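Local coordinates for V-type ATP synthase alpha chain (Thermoplasma volcanium, PDB 4O1S), which belongs to the intein family, a small, mostly beta-stranded splicing domain of the Hint fold carried within the V-ATPase subunit A, at residues Y77-E82 / K135-E140. Residues are numbered along the deposited sequence; the frame is centred on the assembly and turned at random.
Sequences YLVRIE and KSIAYE. With SO4 (sulfate ion), chain F.
Arg80 and Glu140, both on strands of an antiparallel sheet, join across the pair formed by segments 77-82 and 135-140. The CB of Arg80 lies beside the CB of Ala138, a methylene and a methyl carbon 4.1 Å apart on the same side of the sheet. Arg80 CG lies 3.9 Å from Ala138 O, and CD then leads toward the carboxylate. CG lies anti to the carbonyl carbon (chi1 -37°) and the chain runs extended from CG to NE, which carries the guanidinium along the strand to Glu140. There Arg80 NE and NH2 each donate to Glu140 OE1 at 2.8 Å in a two-nitrogen salt bridge, both bonds bent, near 140°. Both donors come from the same face of the carboxylate, above its plane, and the two flat groups are turned 46° apart. At the tip, Arg80 NH2 also bonds O3 of a sulfate, probably from the crystallisation liquor, at 3.0 Å, NH1 makes a weak bond to O1 of that ion, and Ser90 OG also bonds NH1.

In the backbone, Arg80 and Ala138 form a hydrogen-bonded pair, N of Arg80 to O of Ala138 measuring 2.8 Å. Toward Lys135 the register breaks into a classic beta bulge: Glu82 O accepts both Lys135 N and Ser136 N. Val79 CG1 meets Ile137 CG2 at 3.5 Å and the edge of the Tyr139 ring, near its plane, at CE1; Leu113 touches Ile81 and Ile137 there.

The strands are inner members of a four-stranded antiparallel sheet within the intein splicing domain. Val79, Ile81, Ile137 and the Tyr139 ring share one face; Arg80, Glu82, Ser136 and Glu140 lie on the other with Leu78 and Ala138. With two N-H groups on one oxygen, OE1 is probably the more strongly polarised end of Glu140, and the guanidinium can serve a carboxylate and a second anion at once.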
ATOM      1  N   TYR A  77       4.806  13.914  -6.387  1.00 22.82           N
ATOM      2  CA  TYR A  77       5.343  13.862  -5.046  1.00 31.79           C
ATOM      3  C   TYR A  77       5.281  12.464  -4.491  1.00 33.73           C
ATOM      4  O   TYR A  77       4.313  11.739  -4.709  1.00 35.24           O
ATOM      5  CB  TYR A  77       4.571  14.796  -4.114  1.00 34.31           C
ATOM      6  CG  TYR A  77       4.632  16.213  -4.545  1.00 36.92           C
ATOM      7  CD1 TYR A  77       5.745  16.983  -4.280  1.00 46.52           C
ATOM      8  CD2 TYR A  77       3.591  16.780  -5.258  1.00 44.65           C
ATOM      9  CE1 TYR A  77       5.820  18.297  -4.696  1.00 53.31           C
ATOM     10  CE2 TYR A  77       3.655  18.093  -5.686  1.00 48.65           C
ATOM     11  CZ  TYR A  77       4.769  18.851  -5.401  1.00 52.95           C
ATOM     12  OH  TYR A  77       4.841  20.165  -5.826  1.00 60.21           O
ATOM     13  N   LEU A  78       6.316  12.109  -3.748  1.00 28.83           N
ATOM     14  CA  LEU A  78       6.335  10.867  -2.995  1.00 28.59           C
ATOM     15  C   LEU A  78       6.816  11.185  -1.570  1.00 26.07           C
ATOM     16  O   LEU A  78       7.716  12.026  -1.374  1.00 27.79           O
ATOM     17  CB  LEU A  78       7.293   9.883  -3.657  1.00 24.71           C
ATOM     18  CG  LEU A  78       6.800   8.581  -4.279  1.00 27.85           C
ATOM     19  CD1 LEU A  78       5.296   8.524  -4.506  1.00 18.37           C
ATOM     20  CD2 LEU A  78       7.582   8.312  -5.571  1.00 22.82           C
ATOM     21  N   VAL A  79       6.198  10.534  -0.585  1.00 18.68           N
ATOM     22  CA  VAL A  79       6.673  10.567   0.797  1.00 24.48           C
ATOM     23  C   VAL A  79       7.328   9.230   1.127  1.00 29.44           C
ATOM     24  O   VAL A  79       6.696   8.175   1.025  1.00 27.27           O
ATOM     25  CB  VAL A  79       5.507  10.774   1.747  1.00 26.85           C
ATOM     26  CG1 VAL A  79       6.023  10.954   3.176  1.00 20.76           C
ATOM     27  CG2 VAL A  79       4.651  11.968   1.275  1.00 16.18           C
ATOM     28  N   ARG A  80       8.606   9.263   1.487  1.00 31.44           N
ATOM     29  CA  ARG A  80       9.329   8.022   1.757  1.00 23.96           C
ATOM     30  C   ARG A  80       9.497   7.931   3.248  1.00 29.48           C
ATOM     31  O   ARG A  80      10.012   8.851   3.889  1.00 37.78           O
ATOM     32  CB  ARG A  80      10.687   8.012   1.064  1.00 20.54           C
ATOM     33  CG  ARG A  80      10.667   8.682  -0.305  1.00 24.56           C
ATOM     34  CD  ARG A  80      11.689   8.054  -1.193  1.00 27.18           C
ATOM     35  NE  ARG A  80      11.760   8.618  -2.544  1.00 38.48           N
ATOM     36  CZ  ARG A  80      11.353   7.980  -3.645  1.00 39.11           C
ATOM     37  NH1 ARG A  80      10.808   6.761  -3.550  1.00 30.01           N
ATOM     38  NH2 ARG A  80      11.490   8.560  -4.844  1.00 35.54           N
ATOM     39  N   ILE A  81       9.025   6.827   3.799  1.00 31.98           N
ATOM     40  CA  ILE A  81       8.974   6.637   5.241  1.00 29.14           C
ATOM     41  C   ILE A  81       9.845   5.473   5.674  1.00 31.93           C
ATOM     42  O   ILE A  81       9.802   4.378   5.096  1.00 33.21           O
ATOM     43  CB  ILE A  81       7.551   6.320   5.682  1.00 24.01           C
ATOM     44  CG1 ILE A  81       6.616   7.434   5.221  1.00 27.18           C
ATOM     45  CG2 ILE A  81       7.484   6.114   7.194  1.00 13.32           C
ATOM     46  CD1 ILE A  81       5.186   7.004   5.109  1.00 18.69           C
ATOM     47  N   GLU A  82      10.621   5.705   6.714  1.00 29.60           N
ATOM     48  CA  GLU A  82      11.467   4.665   7.247  1.00 32.01           C
ATOM     49  C   GLU A  82      11.305   4.593   8.763  1.00 29.43           C
ATOM     50  O   GLU A  82      11.299   5.626   9.459  1.00 30.31           O
ATOM     51  CB  GLU A  82      12.888   5.004   6.899  1.00 36.94           C
ATOM     52  CG  GLU A  82      13.745   3.851   6.655  1.00 44.05           C
ATOM     53  CD  GLU A  82      14.854   4.287   5.782  1.00 64.94           C
ATOM     54  OE1 GLU A  82      16.021   4.113   6.194  1.00 79.28           O
ATOM     55  OE2 GLU A  82      14.544   4.854   4.703  1.00 65.96           O
ATOM     56  N   LYS A 135      11.445   6.803  11.904  1.00 20.59           N
ATOM     57  CA  LYS A 135      12.784   7.319  12.078  1.00 25.46           C
ATOM     58  C   LYS A 135      12.963   8.506  11.144  1.00 34.23           C
ATOM     59  O   LYS A 135      13.596   9.510  11.489  1.00 30.91           O
ATOM     60  CB  LYS A 135      13.751   6.210  11.668  1.00 27.38           C
ATOM     61  CG  LYS A 135      15.230   6.510  11.744  1.00 33.85           C
ATOM     62  CD  LYS A 135      15.994   5.375  11.044  1.00 45.16           C
ATOM     63  CE  LYS A 135      17.501   5.482  11.260  1.00 57.11           C
ATOM     64  NZ  LYS A 135      18.234   4.444  10.471  1.00 60.46           N
ATOM     65  N   SER A 136      12.415   8.381   9.941  1.00 35.81           N
ATOM     66  CA  SER A 136      12.613   9.423   8.956  1.00 39.27           C
ATOM     67  C   SER A 136      11.517   9.487   7.907  1.00 33.68           C
ATOM     68  O   SER A 136      10.927   8.478   7.542  1.00 34.44           O
ATOM     69  CB  SER A 136      13.938   9.225   8.247  1.00 39.12           C
ATOM     70  OG  SER A 136      13.663   8.853   6.919  1.00 44.60           O
ATOM     71  N   ILE A 137      11.269  10.699   7.427  1.00 30.59           N
ATOM     72  CA  ILE A 137      10.294  10.953   6.378  1.00 29.55           C
ATOM     73  C   ILE A 137      10.928  11.871   5.360  1.00 28.29           C
ATOM     74  O   ILE A 137      11.495  12.904   5.715  1.00 21.84           O
ATOM     75  CB  ILE A 137       9.052  11.652   6.933  1.00 28.85           C
ATOM     76  CG1 ILE A 137       8.425  10.808   8.048  1.00 25.76           C
ATOM     77  CG2 ILE A 137       8.063  11.862   5.838  1.00 21.73           C
ATOM     78  CD1 ILE A 137       7.301  11.480   8.757  1.00 23.05           C
ATOM     79  N   ALA A 138      10.868  11.482   4.092  1.00 34.89           N
ATOM     80  CA  ALA A 138      11.495  12.272   3.029  1.00 32.81           C
ATOM     81  C   ALA A 138      10.449  12.711   2.024  1.00 34.00           C
ATOM     82  O   ALA A 138       9.605  11.900   1.591  1.00 37.63           O
ATOM     83  CB  ALA A 138      12.570  11.466   2.332  1.00 25.31           C
ATOM     84  N   TYR A 139      10.494  13.989   1.659  1.00 28.23           N
ATOM     85  CA  TYR A 139       9.615  14.506   0.611  1.00 25.76           C
ATOM     86  C   TYR A 139      10.424  14.677  -0.666  1.00 26.63           C
ATOM     87  O   TYR A 139      11.520  15.235  -0.650  1.00 36.23           O
ATOM     88  CB  TYR A 139       8.978  15.835   1.034  1.00 27.69           C
ATOM     89  CG  TYR A 139       8.209  15.762   2.337  1.00 36.32           C
ATOM     90  CD1 TYR A 139       7.513  14.629   2.678  1.00 35.33           C
ATOM     91  CD2 TYR A 139       8.184  16.828   3.222  1.00 51.54           C
ATOM     92  CE1 TYR A 139       6.822  14.551   3.853  1.00 40.13           C
ATOM     93  CE2 TYR A 139       7.487  16.756   4.417  1.00 57.68           C
ATOM     94  CZ  TYR A 139       6.809  15.601   4.728  1.00 50.65           C
ATOM     95  OH  TYR A 139       6.106  15.471   5.915  1.00 57.48           O
ATOM     96  N   GLU A 140       9.898  14.167  -1.771  1.00 24.22           N
ATOM     97  CA  GLU A 140      10.617  14.226  -3.035  1.00 24.32           C
ATOM     98  C   GLU A 140       9.700  14.644  -4.185  1.00 30.58           C
ATOM     99  O   GLU A 140       8.615  14.083  -4.384  1.00 29.77           O
ATOM    100  CB  GLU A 140      11.251  12.870  -3.328  1.00 17.47           C
ATOM    101  CG  GLU A 140      12.281  12.910  -4.425  1.00 34.02           C
ATOM    102  CD  GLU A 140      12.829  11.525  -4.778  1.00 40.82           C
ATOM    103  OE1 GLU A 140      13.055  10.696  -3.863  1.00 36.33           O
ATOM    104  OE2 GLU A 140      13.033  11.271  -5.984  1.00 42.06           O
TER
HETATM  105  S   SO4 F 204      10.790   5.791  -7.737  1.00 84.74           S
HETATM  106  O1  SO4 F 204      10.450   5.176  -6.443  1.00 75.12           O
HETATM  107  O2  SO4 F 204       9.619   5.825  -8.621  1.00 86.50           O
HETATM  108  O3  SO4 F 204      11.271   7.158  -7.510  1.00 88.19           O
HETATM  109  O4  SO4 F 204      11.841   5.019  -8.410  1.00 87.74           O
HETATM  110  O   HOH W   1      12.489   8.400   4.726  1.00 44.83           O